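Side-chain contacts in twitching motility pilus retraction protein (PDB 5ZFQ), which powers retraction of the type IV pilus as a hexameric ATPase motor, probably by coupling ATP hydrolysis to removal of pilin subunits from the fibre base: residues L76-L81 against H87-A92; V182-P187 against K212-Y217; E235-A240 against D268-Y273; L97-G100 against R106-G109. One frame throughout, in Å; residues are numbered along the deposited sequence. Where two conformers were deposited one is given.

Contact 1 (L76-L81 against H87-A92)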
loop_
_atom_site.group_PDB
_atom_site.type_symbol
_atom_site.label_atom_id
_atom_site.label_comp_id
_atom_site.label_asym_id
_atom_site.label_seq_id
_atom_site.Cartn_x
_atom_site.Cartn_y
_atom_site.Cartn_z
ATOM N N LEU A 76 1.139 -21.377 38.308
ATOM C CA LEU A 76 2.385 -20.715 38.661
ATOM C C LEU A 76 2.627 -19.449 37.834
ATOM O O LEU A 76 2.932 -18.384 38.398
ATOM C CB LEU A 76 3.552 -21.691 38.524
ATOM C CG LEU A 76 3.670 -22.697 39.685
ATOM C CD1 LEU A 76 4.433 -23.940 39.258
ATOM C CD2 LEU A 76 4.333 -22.061 40.915
ATOM N N CYS A 77 2.480 -19.536 36.517
ATOM C CA CYS A 77 2.739 -18.359 35.712
ATOM C C CYS A 77 1.624 -17.305 35.903
ATOM O O CYS A 77 1.854 -16.100 35.743
ATOM C CB CYS A 77 2.892 -18.736 34.232
ATOM S SG CYS A 77 4.331 -19.816 33.814
ATOM N N TYR A 78 0.416 -17.740 36.256
ATOM C CA TYR A 78 -0.663 -16.773 36.450
ATOM C C TYR A 78 -0.523 -16.039 37.772
ATOM O O TYR A 78 -0.976 -14.905 37.906
ATOM C CB TYR A 78 -2.017 -17.442 36.354
ATOM C CG TYR A 78 -2.569 -17.449 34.933
ATOM C CD1 TYR A 78 -1.731 -17.621 33.819
ATOM C CD2 TYR A 78 -3.928 -17.290 34.705
ATOM C CE1 TYR A 78 -2.255 -17.645 32.517
ATOM C CE2 TYR A 78 -4.454 -17.314 33.430
ATOM C CZ TYR A 78 -3.624 -17.486 32.345
ATOM O OH TYR A 78 -4.201 -17.481 31.099
ATOM N N SER A 79 0.155 -16.663 38.730
ATOM C CA SER A 79 0.237 -16.116 40.071
ATOM C C SER A 79 1.100 -14.848 40.143
ATOM O O SER A 79 0.979 -14.071 41.099
ATOM C CB SER A 79 0.750 -17.185 41.046
ATOM O OG SER A 79 2.145 -17.354 40.977
ATOM N N ILE A 80 1.948 -14.615 39.143
ATOM C CA ILE A 80 2.686 -13.351 39.101
ATOM C C ILE A 80 2.112 -12.347 38.108
ATOM O O ILE A 80 2.857 -11.511 37.582
ATOM C CB ILE A 80 4.166 -13.563 38.756
ATOM C CG1 ILE A 80 4.318 -14.456 37.521
ATOM C CG2 ILE A 80 4.901 -14.138 39.967
ATOM C CD1 ILE A 80 4.542 -13.718 36.245
ATOM N N LEU A 81 0.799 -12.439 37.860
ATOM C CA LEU A 81 0.116 -11.623 36.854
ATOM C C LEU A 81 -1.104 -10.888 37.401
ATOM O O LEU A 81 -1.871 -11.400 38.238
ATOM C CB LEU A 81 -0.340 -12.467 35.657
ATOM C CG LEU A 81 0.676 -13.130 34.736
ATOM C CD1 LEU A 81 0.045 -13.631 33.432
ATOM C CD2 LEU A 81 1.830 -12.188 34.464
ATOM N N HIS A 87 -5.493 -11.266 30.587
ATOM C CA HIS A 87 -6.309 -11.025 29.396
ATOM C C HIS A 87 -5.401 -10.756 28.191
ATOM O O HIS A 87 -5.666 -11.228 27.089
ATOM C CB HIS A 87 -7.278 -9.853 29.627
ATOM C CG HIS A 87 -8.187 -9.559 28.466
ATOM N ND1 HIS A 87 -7.801 -8.792 27.388
ATOM C CD2 HIS A 87 -9.482 -9.897 28.240
ATOM C CE1 HIS A 87 -8.806 -8.692 26.535
ATOM N NE2 HIS A 87 -9.837 -9.352 27.029
ATOM N N LYS A 88 -4.331 -9.994 28.402
ATOM C CA LYS A 88 -3.426 -9.685 27.306
ATOM C C LYS A 88 -2.803 -10.991 26.779
ATOM O O LYS A 88 -2.763 -11.221 25.562
ATOM C CB LYS A 88 -2.337 -8.691 27.734
ATOM C CG LYS A 88 -1.656 -7.988 26.539
ATOM C CD LYS A 88 -0.375 -7.213 26.922
ATOM C CE LYS A 88 0.198 -6.461 25.704
ATOM N NZ LYS A 88 1.671 -6.116 25.793
ATOM N N PHE A 89 -2.359 -11.852 27.700
ATOM C CA PHE A 89 -1.790 -13.161 27.363
ATOM C C PHE A 89 -2.763 -14.143 26.663
ATOM O O PHE A 89 -2.386 -14.856 25.741
ATOM C CB PHE A 89 -1.236 -13.814 28.634
ATOM C CG PHE A 89 -0.701 -15.215 28.415
ATOM C CD1 PHE A 89 0.412 -15.429 27.609
ATOM C CD2 PHE A 89 -1.329 -16.323 29.001
ATOM C CE1 PHE A 89 0.892 -16.718 27.403
ATOM C CE2 PHE A 89 -0.845 -17.610 28.798
ATOM C CZ PHE A 89 0.266 -17.806 27.995
ATOM N N GLU A 90 -4.008 -14.193 27.111
ATOM C CA GLU A 90 -4.971 -15.129 26.542
ATOM C C GLU A 90 -5.397 -14.731 25.135
ATOM O O GLU A 90 -5.791 -15.586 24.340
ATOM C CB GLU A 90 -6.193 -15.269 27.462
ATOM C CG GLU A 90 -5.916 -16.228 28.613
ATOM C CD GLU A 90 -7.000 -16.279 29.669
ATOM O OE1 GLU A 90 -7.885 -15.392 29.677
ATOM O OE2 GLU A 90 -6.950 -17.220 30.505
ATOM N N GLU A 91 -5.303 -13.444 24.821
ATOM C CA GLU A 91 -5.575 -12.976 23.474
ATOM C C GLU A 91 -4.364 -13.215 22.554
ATOM O O GLU A 91 -4.522 -13.505 21.363
ATOM C CB GLU A 91 -5.957 -11.492 23.508
ATOM C CG GLU A 91 -6.028 -10.790 22.137
ATOM C CD GLU A 91 -4.674 -10.196 21.683
ATOM O OE1 GLU A 91 -3.801 -9.929 22.554
ATOM O OE2 GLU A 91 -4.486 -10.000 20.454
ATOM N N ALA A 92 -3.164 -13.115 23.127
ATOM C CA ALA A 92 -1.931 -13.035 22.355
ATOM C C ALA A 92 -1.107 -14.323 22.307
ATOM O O ALA A 92 -0.324 -14.528 21.368
ATOM C CB ALA A 92 -1.066 -11.918 22.904
#

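Contact 2 (V182-P187 against K212-Y217)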
loop_
_atom_site.group_PDB
_atom_site.type_symbol
_atom_site.label_atom_id
_atom_site.label_comp_id
_atom_site.label_asym_id
_atom_site.label_seq_id
_atom_site.Cartn_x
_atom_site.Cartn_y
_atom_site.Cartn_z
ATOM N N VAL A 182 16.110 9.746 30.614
ATOM C CA VAL A 182 14.964 8.991 30.078
ATOM C C VAL A 182 15.446 7.868 29.165
ATOM O O VAL A 182 16.172 8.117 28.197
ATOM C CB VAL A 182 13.999 9.888 29.269
ATOM C CG1 VAL A 182 12.854 9.055 28.688
ATOM C CG2 VAL A 182 13.493 11.044 30.133
ATOM N N THR A 183 15.044 6.641 29.460
ATOM C CA THR A 183 15.357 5.504 28.590
ATOM C C THR A 183 14.088 4.993 27.925
ATOM O O THR A 183 13.001 5.091 28.485
ATOM C CB THR A 183 16.007 4.334 29.378
ATOM O OG1 THR A 183 15.013 3.738 30.218
ATOM C CG2 THR A 183 17.163 4.829 30.258
ATOM N N ILE A 184 14.229 4.425 26.740
ATOM C CA ILE A 184 13.107 3.802 26.055
ATOM C C ILE A 184 13.611 2.427 25.622
ATOM O O ILE A 184 14.491 2.311 24.764
ATOM C CB ILE A 184 12.615 4.688 24.864
ATOM C CG1 ILE A 184 12.110 6.045 25.375
ATOM C CG2 ILE A 184 11.521 4.011 24.064
ATOM C CD1 ILE A 184 12.142 7.156 24.295
ATOM N N GLU A 185 13.090 1.388 26.259
ATOM C CA GLU A 185 13.714 0.064 26.203
ATOM C C GLU A 185 12.750 -1.032 25.753
ATOM O O GLU A 185 11.538 -0.940 25.958
ATOM C CB GLU A 185 14.305 -0.298 27.575
ATOM C CG GLU A 185 15.409 0.655 28.056
ATOM C CD GLU A 185 16.050 0.255 29.390
ATOM O OE1 GLU A 185 16.633 -0.863 29.481
ATOM O OE2 GLU A 185 15.993 1.075 30.342
ATOM N N ASP A 186 13.292 -2.081 25.147
ATOM C CA ASP A 186 12.463 -3.161 24.635
ATOM C C ASP A 186 13.134 -4.527 24.754
ATOM O O ASP A 186 13.612 -5.076 23.752
ATOM C CB ASP A 186 12.099 -2.889 23.170
ATOM C CG ASP A 186 11.052 -3.866 22.630
ATOM O OD1 ASP A 186 10.147 -4.297 23.402
ATOM O OD2 ASP A 186 11.151 -4.205 21.421
ATOM N N PRO A 187 13.131 -5.103 25.978
ATOM C CA PRO A 187 12.490 -4.521 27.158
ATOM C C PRO A 187 13.515 -3.783 28.022
ATOM O O PRO A 187 14.648 -3.569 27.577
ATOM C CB PRO A 187 11.948 -5.751 27.879
ATOM C CG PRO A 187 12.916 -6.850 27.507
ATOM C CD PRO A 187 13.738 -6.402 26.322
ATOM N N LYS A 212 7.925 4.806 18.550
ATOM C CA LYS A 212 7.364 5.948 17.832
ATOM C C LYS A 212 6.568 6.845 18.783
ATOM O O LYS A 212 6.742 8.072 18.774
ATOM C CB LYS A 212 6.487 5.469 16.670
ATOM C CG LYS A 212 5.739 6.564 15.914
ATOM C CD LYS A 212 4.310 6.113 15.532
ATOM C CE LYS A 212 3.281 7.251 15.633
ATOM N NZ LYS A 212 2.991 7.627 17.061
ATOM N N ASN A 213 5.706 6.236 19.600
ATOM C CA ASN A 213 4.956 6.982 20.609
ATOM C C ASN A 213 5.888 7.661 21.615
ATOM O O ASN A 213 5.770 8.854 21.885
ATOM C CB ASN A 213 3.971 6.061 21.352
ATOM C CG ASN A 213 2.621 5.921 20.649
ATOM O OD1 ASN A 213 2.466 6.298 19.480
ATOM N ND2 ASN A 213 1.639 5.344 21.360
ATOM N N ALA A 214 6.822 6.897 22.167
ATOM C CA ALA A 214 7.660 7.410 23.233
ATOM C C ALA A 214 8.592 8.529 22.747
ATOM O O ALA A 214 8.980 9.413 23.519
ATOM C CB ALA A 214 8.458 6.282 23.851
ATOM N N LEU A 215 8.950 8.504 21.471
ATOM C CA LEU A 215 9.839 9.528 20.935
ATOM C C LEU A 215 9.074 10.783 20.495
ATOM O O LEU A 215 9.640 11.872 20.412
ATOM C CB LEU A 215 10.636 8.967 19.762
ATOM C CG LEU A 215 11.779 8.060 20.181
ATOM C CD1 LEU A 215 12.392 7.415 18.959
ATOM C CD2 LEU A 215 12.790 8.893 20.951
ATOM N N LYS A 216 7.790 10.618 20.217
ATOM C CA LYS A 216 6.961 11.716 19.755
ATOM C C LYS A 216 6.934 12.886 20.728
ATOM O O LYS A 216 6.678 14.026 20.315
ATOM C CB LYS A 216 5.539 11.231 19.513
ATOM C CG LYS A 216 4.640 12.282 18.953
ATOM C CD LYS A 216 3.177 11.873 19.073
ATOM C CE LYS A 216 2.279 12.846 18.324
ATOM N NZ LYS A 216 0.885 12.360 18.424
ATOM N N TYR A 217 7.199 12.606 22.009
ATOM C CA TYR A 217 7.080 13.616 23.063
ATOM C C TYR A 217 8.343 13.763 23.896
ATOM O O TYR A 217 8.342 14.489 24.889
ATOM C CB TYR A 217 5.907 13.290 23.997
ATOM C CG TYR A 217 4.552 13.428 23.372
ATOM C CD1 TYR A 217 4.260 14.476 22.501
ATOM C CD2 TYR A 217 3.554 12.493 23.631
ATOM C CE1 TYR A 217 2.992 14.597 21.911
ATOM C CE2 TYR A 217 2.282 12.605 23.058
ATOM C CZ TYR A 217 2.002 13.654 22.196
ATOM O OH TYR A 217 0.739 13.749 21.627
#

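Contact 3 (E235-A240 against D268-Y273)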
loop_
_atom_site.group_PDB
_atom_site.type_symbol
_atom_site.label_atom_id
_atom_site.label_comp_id
_atom_site.label_asym_id
_atom_site.label_seq_id
_atom_site.Cartn_x
_atom_site.Cartn_y
_atom_site.Cartn_z
ATOM N N GLU A 235 12.571 7.592 11.295
ATOM C CA GLU A 235 11.996 8.459 12.314
ATOM C C GLU A 235 12.797 8.444 13.619
ATOM O O GLU A 235 13.073 9.504 14.198
ATOM C CB GLU A 235 10.548 8.054 12.581
ATOM C CG GLU A 235 9.835 8.987 13.546
ATOM C CD GLU A 235 8.317 8.872 13.478
ATOM O OE1 GLU A 235 7.793 8.378 12.441
ATOM O OE2 GLU A 235 7.653 9.299 14.455
ATOM N N THR A 236 13.159 7.245 14.080
ATOM C CA THR A 236 13.936 7.087 15.307
ATOM C C THR A 236 15.339 7.700 15.164
ATOM O O THR A 236 15.814 8.397 16.066
ATOM C CB THR A 236 14.043 5.589 15.711
ATOM O OG1 THR A 236 12.732 5.060 15.970
ATOM C CG2 THR A 236 14.913 5.406 16.950
ATOM N N ILE A 237 15.998 7.446 14.038
ATOM C CA ILE A 237 17.305 8.037 13.770
ATOM C C ILE A 237 17.251 9.574 13.809
ATOM O O ILE A 237 18.138 10.244 14.376
ATOM C CB ILE A 237 17.848 7.573 12.408
ATOM C CG1 ILE A 237 18.107 6.078 12.418
ATOM C CG2 ILE A 237 19.140 8.275 12.043
ATOM C CD1 ILE A 237 18.638 5.590 11.091
ATOM N N GLU A 238 16.189 10.114 13.222
ATOM C CA GLU A 238 15.990 11.549 13.145
ATOM C C GLU A 238 15.743 12.146 14.508
ATOM O O GLU A 238 16.071 13.303 14.751
ATOM C CB GLU A 238 14.818 11.875 12.224
ATOM C CG GLU A 238 15.213 12.397 10.861
ATOM C CD GLU A 238 14.025 12.446 9.928
ATOM O OE1 GLU A 238 12.914 12.100 10.392
ATOM O OE2 GLU A 238 14.189 12.813 8.741
ATOM N N ALA A 239 15.146 11.362 15.393
ATOM C CA ALA A 239 14.910 11.830 16.745
ATOM C C ALA A 239 16.224 11.837 17.524
ATOM O O ALA A 239 16.551 12.820 18.175
ATOM C CB ALA A 239 13.861 10.971 17.440
ATOM N N ALA A 240 16.972 10.738 17.439
ATOM C CA ALA A 240 18.302 10.637 18.040
ATOM C C ALA A 240 19.220 11.766 17.582
ATOM O O ALA A 240 19.870 12.396 18.403
ATOM C CB ALA A 240 18.946 9.276 17.711
ATOM N N ASP A 268 22.459 5.246 4.650
ATOM C CA ASP A 268 21.911 4.576 3.490
ATOM C C ASP A 268 20.399 4.358 3.528
ATOM O O ASP A 268 19.793 4.132 2.487
ATOM C CB ASP A 268 22.634 3.236 3.288
ATOM C CG ASP A 268 24.094 3.410 2.837
ATOM O OD1 ASP A 268 24.465 4.537 2.414
ATOM O OD2 ASP A 268 24.866 2.414 2.888
ATOM N N VAL A 269 19.784 4.439 4.703
ATOM C CA VAL A 269 18.342 4.187 4.821
ATOM C C VAL A 269 17.527 5.400 4.399
ATOM O O VAL A 269 16.326 5.294 4.145
ATOM C CB VAL A 269 17.938 3.800 6.268
ATOM C CG1 VAL A 269 18.439 2.391 6.618
ATOM C CG2 VAL A 269 18.463 4.830 7.255
ATOM N N PHE A 270 18.205 6.545 4.344
ATOM C CA PHE A 270 17.635 7.827 3.936
ATOM C C PHE A 270 17.631 8.021 2.426
ATOM O O PHE A 270 18.512 7.501 1.721
ATOM C CB PHE A 270 18.419 8.988 4.550
ATOM C CG PHE A 270 18.134 9.221 5.991
ATOM C CD1 PHE A 270 17.024 9.972 6.379
ATOM C CD2 PHE A 270 18.981 8.709 6.969
ATOM C CE1 PHE A 270 16.751 10.196 7.726
ATOM C CE2 PHE A 270 18.721 8.927 8.312
ATOM C CZ PHE A 270 17.600 9.674 8.692
ATOM N N PRO A 271 16.653 8.797 1.928
ATOM C CA PRO A 271 16.611 9.235 0.529
ATOM C C PRO A 271 17.920 9.906 0.110
ATOM O O PRO A 271 18.466 10.701 0.881
ATOM C CB PRO A 271 15.450 10.230 0.513
ATOM C CG PRO A 271 14.519 9.702 1.571
ATOM C CD PRO A 271 15.437 9.192 2.664
ATOM N N PRO A 272 18.431 9.570 -1.084
ATOM C CA PRO A 272 19.668 10.141 -1.631
ATOM C C PRO A 272 19.831 11.646 -1.404
ATOM O O PRO A 272 20.952 12.091 -1.153
ATOM C CB PRO A 272 19.551 9.826 -3.127
ATOM C CG PRO A 272 18.846 8.511 -3.146
ATOM C CD PRO A 272 17.879 8.524 -1.967
ATOM N N TYR A 273 18.746 12.412 -1.476
ATOM C CA TYR A 273 18.842 13.870 -1.321
ATOM C C TYR A 273 19.188 14.293 0.126
ATOM O O TYR A 273 19.750 15.369 0.365
ATOM C CB TYR A 273 17.537 14.554 -1.784
ATOM C CG TYR A 273 16.255 14.168 -1.041
ATOM C CD1 TYR A 273 16.031 14.580 0.279
ATOM C CD2 TYR A 273 15.253 13.422 -1.674
ATOM C CE1 TYR A 273 14.863 14.245 0.956
ATOM C CE2 TYR A 273 14.067 13.083 -1.011
ATOM C CZ TYR A 273 13.873 13.501 0.307
ATOM O OH TYR A 273 12.705 13.172 0.987
#

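Contact 4 (L97-G100 against R106-G109)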
loop_
_atom_site.group_PDB
_atom_site.type_symbol
_atom_site.label_atom_id
_atom_site.label_comp_id
_atom_site.label_asym_id
_atom_site.label_seq_id
_atom_site.Cartn_x
_atom_site.Cartn_y
_atom_site.Cartn_z
ATOM N N LEU A 97 6.938 -9.461 30.852
ATOM C CA LEU A 97 6.828 -8.388 31.845
ATOM C C LEU A 97 7.998 -8.335 32.840
ATOM O O LEU A 97 8.895 -9.199 32.828
ATOM C CB LEU A 97 5.517 -8.529 32.635
ATOM C CG LEU A 97 5.532 -9.617 33.726
ATOM C CD1 LEU A 97 4.477 -9.339 34.750
ATOM C CD2 LEU A 97 5.389 -11.050 33.158
ATOM N N SER A 98 7.971 -7.317 33.702
ATOM C CA SER A 98 8.815 -7.287 34.891
ATOM C C SER A 98 7.948 -7.211 36.154
ATOM O O SER A 98 6.799 -6.743 36.121
ATOM C CB SER A 98 9.795 -6.114 34.853
ATOM O OG SER A 98 9.105 -4.878 34.795
ATOM N N PHE A 99 8.498 -7.690 37.266
ATOM C CA PHE A 99 7.818 -7.609 38.548
ATOM C C PHE A 99 8.833 -7.743 39.677
ATOM O O PHE A 99 9.997 -8.112 39.435
ATOM C CB PHE A 99 6.731 -8.688 38.665
ATOM C CG PHE A 99 7.245 -10.106 38.550
ATOM C CD1 PHE A 99 7.463 -10.685 37.312
ATOM C CD2 PHE A 99 7.486 -10.862 39.684
ATOM C CE1 PHE A 99 7.918 -11.996 37.210
ATOM C CE2 PHE A 99 7.953 -12.165 39.583
ATOM C CZ PHE A 99 8.163 -12.736 38.348
ATOM N N GLY A 100 8.387 -7.433 40.896
ATOM C CA GLY A 100 9.205 -7.594 42.084
ATOM C C GLY A 100 8.541 -8.405 43.187
ATOM O O GLY A 100 7.329 -8.338 43.398
ATOM N N ARG A 106 13.832 -8.115 41.822
ATOM C CA ARG A 106 13.065 -7.780 40.631
ATOM C C ARG A 106 13.287 -8.905 39.619
ATOM O O ARG A 106 14.395 -9.446 39.517
ATOM C CB ARG A 106 13.506 -6.428 40.063
ATOM C CG ARG A 106 12.821 -5.181 40.644
ATOM C CD ARG A 106 11.337 -5.083 40.246
ATOM N NE ARG A 106 11.028 -3.730 39.758
ATOM C CZ ARG A 106 10.070 -3.410 38.877
ATOM N NH1 ARG A 106 9.261 -4.342 38.372
ATOM N NH2 ARG A 106 9.917 -2.136 38.506
ATOM N N PHE A 107 12.238 -9.282 38.891
ATOM C CA PHE A 107 12.382 -10.323 37.879
ATOM C C PHE A 107 11.850 -9.863 36.541
ATOM O O PHE A 107 11.026 -8.967 36.474
ATOM C CB PHE A 107 11.663 -11.602 38.315
ATOM C CG PHE A 107 12.158 -12.158 39.625
ATOM C CD1 PHE A 107 11.655 -11.687 40.834
ATOM C CD2 PHE A 107 13.136 -13.133 39.652
ATOM C CE1 PHE A 107 12.113 -12.196 42.047
ATOM C CE2 PHE A 107 13.593 -13.639 40.864
ATOM C CZ PHE A 107 13.076 -13.172 42.063
ATOM N N ARG A 108 12.342 -10.470 35.469
ATOM C CA ARG A 108 11.622 -10.453 34.197
ATOM C C ARG A 108 10.940 -11.810 34.041
ATOM O O ARG A 108 11.500 -12.846 34.416
ATOM C CB ARG A 108 12.556 -10.174 33.024
ATOM C CG ARG A 108 13.086 -8.794 33.003
ATOM C CD ARG A 108 13.220 -8.361 31.588
ATOM N NE ARG A 108 11.958 -8.381 30.840
ATOM C CZ ARG A 108 11.128 -7.342 30.756
ATOM N NH1 ARG A 108 11.413 -6.204 31.396
ATOM N NH2 ARG A 108 10.002 -7.443 30.041
ATOM N N GLY A 109 9.725 -11.804 33.518
ATOM C CA GLY A 109 9.003 -13.037 33.291
ATOM C C GLY A 109 8.584 -13.126 31.842
ATOM O O GLY A 109 8.287 -12.098 31.202
#

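Contact 1 (L76-L81 against H87-A92)
Tyr78, near the C-terminal end of helix 70-79, reaches Phe89 and Glu90 of helix 83-92 although the backbones stand well apart, with Tyr78 CA and Phe89 CA 9.8 Å from each other. The tyrosine side chain covers this distance and crosses both partners at about a right angle. Its hydroxyl OH donates a hydrogen bond of 2.8 Å to Glu90 OE2, arriving from above the carboxylate plane, 39° out of it. The ring and carboxylate planes are turned 54° against each other, and Glu90 is on the solvent side of the pair. Next to the hydroxyl on the ring, Tyr78 CE1 lies 3.9 Å from Phe89 CD2, while Tyr78 OH lies at the edge of the phenylalanine ring. Phe89 has its CG anti to the backbone N (chi1 176°), a setting that sends the ring towards Tyr78 and into the interior, where it also meets Val111 and Val118. Replacing Tyr78 with an alanine would probably open a gap beside the Phe89 edge and leave the Glu90 carboxylate without its hydroxyl donor. This is the packing of two successive helices laid against an antiparallel sheet, in an N-terminal domain consistent with the PAS-like domain of PilT proteins.

Contact 2 (V182-P187 against K212-Y217)
Ile184 meets Ala214 and Leu215 through aliphatic carbons, and the flat groups of the two segments stand aside from this meeting. The Tyr217 ring has Lys216 CD over one face, 3.8 Å above its plane and offset toward the rim. The Asn213 amide receives Lys212 NZ at OD1 in the carbonyl plane, nearly in line with the C=O bond, 159° at the oxygen. On the strand, the Glu185 carboxylate takes the Thr183 hydroxyl OG1 on the anti lone pair of OE2, at 2.8 Å, and the same oxygen also accepts from Gln201 NE2. Strand 180-185 belongs to the mostly parallel sheet of the RecA-like ATPase domain, and its final residues probably form part of the Asp box of secretion ATPases. Helix 211-216 covers this strand, with Ala214 CA and Ile184 CA 7.1 Å apart. Ile184 presents two branches to the helix: CG2, anti to the backbone N, lies 3.8 Å from Ala214 CB, and CD1 stands equally far from that methyl. The same CD1 touches Leu215 CD2 at 3.8 Å, the two chains being inclined to each other. Leu215 also packs on Thr236 and Ala239 of helix 234-245, and Ile184 on Phe211.

Contact 3 (E235-A240 against D268-Y273)
Phe270 buries the most surface here and presents the rim of its ring to helix 234-245, meeting Ile237 along one side and Glu238 along the other. Ile237 CG2 lies at the edge of the ring, near its plane, 3.8 Å from Phe270 CE2 and about as far from CZ. That methyl is anti to the backbone N of Ile237, while the other branch of the isoleucine, with CG1 anti to the carbonyl carbon (chi1 -65°), carries CD1 to Val269 CG2 at 3.9 Å. The isoleucine thus touches two consecutive residues of the loop, one with each arm. Helix 234-245 follows a strand that probably carries the Walker B motif of the RecA-like ATPase domain, and segment 268-273 forms the connection between helices 259-268 and 275-285. Glu238 runs out extended beyond CG and brings OE2 to 3.8 Å from Phe270 CE1, with the carboxylate and ring planes 47° apart. This is an edge contact; the hydrogen bond of OE2 is made with Gln274 NE2, just beyond the loop segment. An alanine at Phe270 would probably open a gap between the Ile237 methyl and the aliphatic part of Glu238. Phe270 also packs on Leu234, at the start of the helix. Tyr273 of a neighbouring subunit packs on Val269, placing this loop at a subunit interface of the hexamer.

Contact 4 (L97-G100 against R106-G109)
An antiparallel beta hairpin formed by strands 94-101 and 105-114 pairs Leu97 with Gly109, Ser98 with Arg108, Phe99 with Phe107 and Gly100 with Arg106. The N-to-C directions of the two short segments make an angle of 152°. Leu97 and Gly109 form one hydrogen-bonded pair, Leu97 N to Gly109 O at 3.0 Å and Gly109 N to Leu97 O at 2.8 Å; Phe99 and Phe107 form the next, again with two bonds. The two phenylalanines share a face with Leu97. Their planes lie 26° apart but are displaced until little of one ring covers the other, with centroids 5.6 Å from each other. Instead, Phe107 CB sits over one face of the Phe99 ring, a CH-pi contact with CB 4.0 Å from the centroid. Phe99 CG stands between its backbone N and carbonyl carbon (chi1 60°), which leans the ring over towards the partner strand. The hairpin forms one end of the antiparallel sheet of the N-terminal domain, consistent with the PAS-like domain of PilT, and helix 29-38 covers the phenylalanines through Leu33. Ser98 and the two arginines occupy the other face. Arg108 bends back so that one face of its guanidinium lies over Leu97 O, while NH2 forms a salt bridge with Asp96 and NH1 another with Glu203. Arg106, bent differently along its chain, lays CD 3.4 Å from Phe99 O and meets Phe99 CA at the edge of its guanidinium, with NH1 3.6 Å from that atom.

From the N terminus the contacts follow in series, in the order 1, 4, 2, 3; none nests within or crosses another. Contact 1 closes the turn from helix 70-79 into helix 83-92, with the latter's first turn, and contact 4 closes the hairpin directly after. These two touch, Ile80 packing on Phe99 and Leu81 on Leu97, and together they join helices and sheet of the N-terminal domain. Contact 2 closes a longer loop in the ATPase domain and meets contact 4 where Pro187 packs on Arg108, linking the two domains. Contact 3 closes the last loop and touches contact 2 through Lys212 with Glu235, while contacts 1 and 3 lie about 19 Å apart at their nearest atoms.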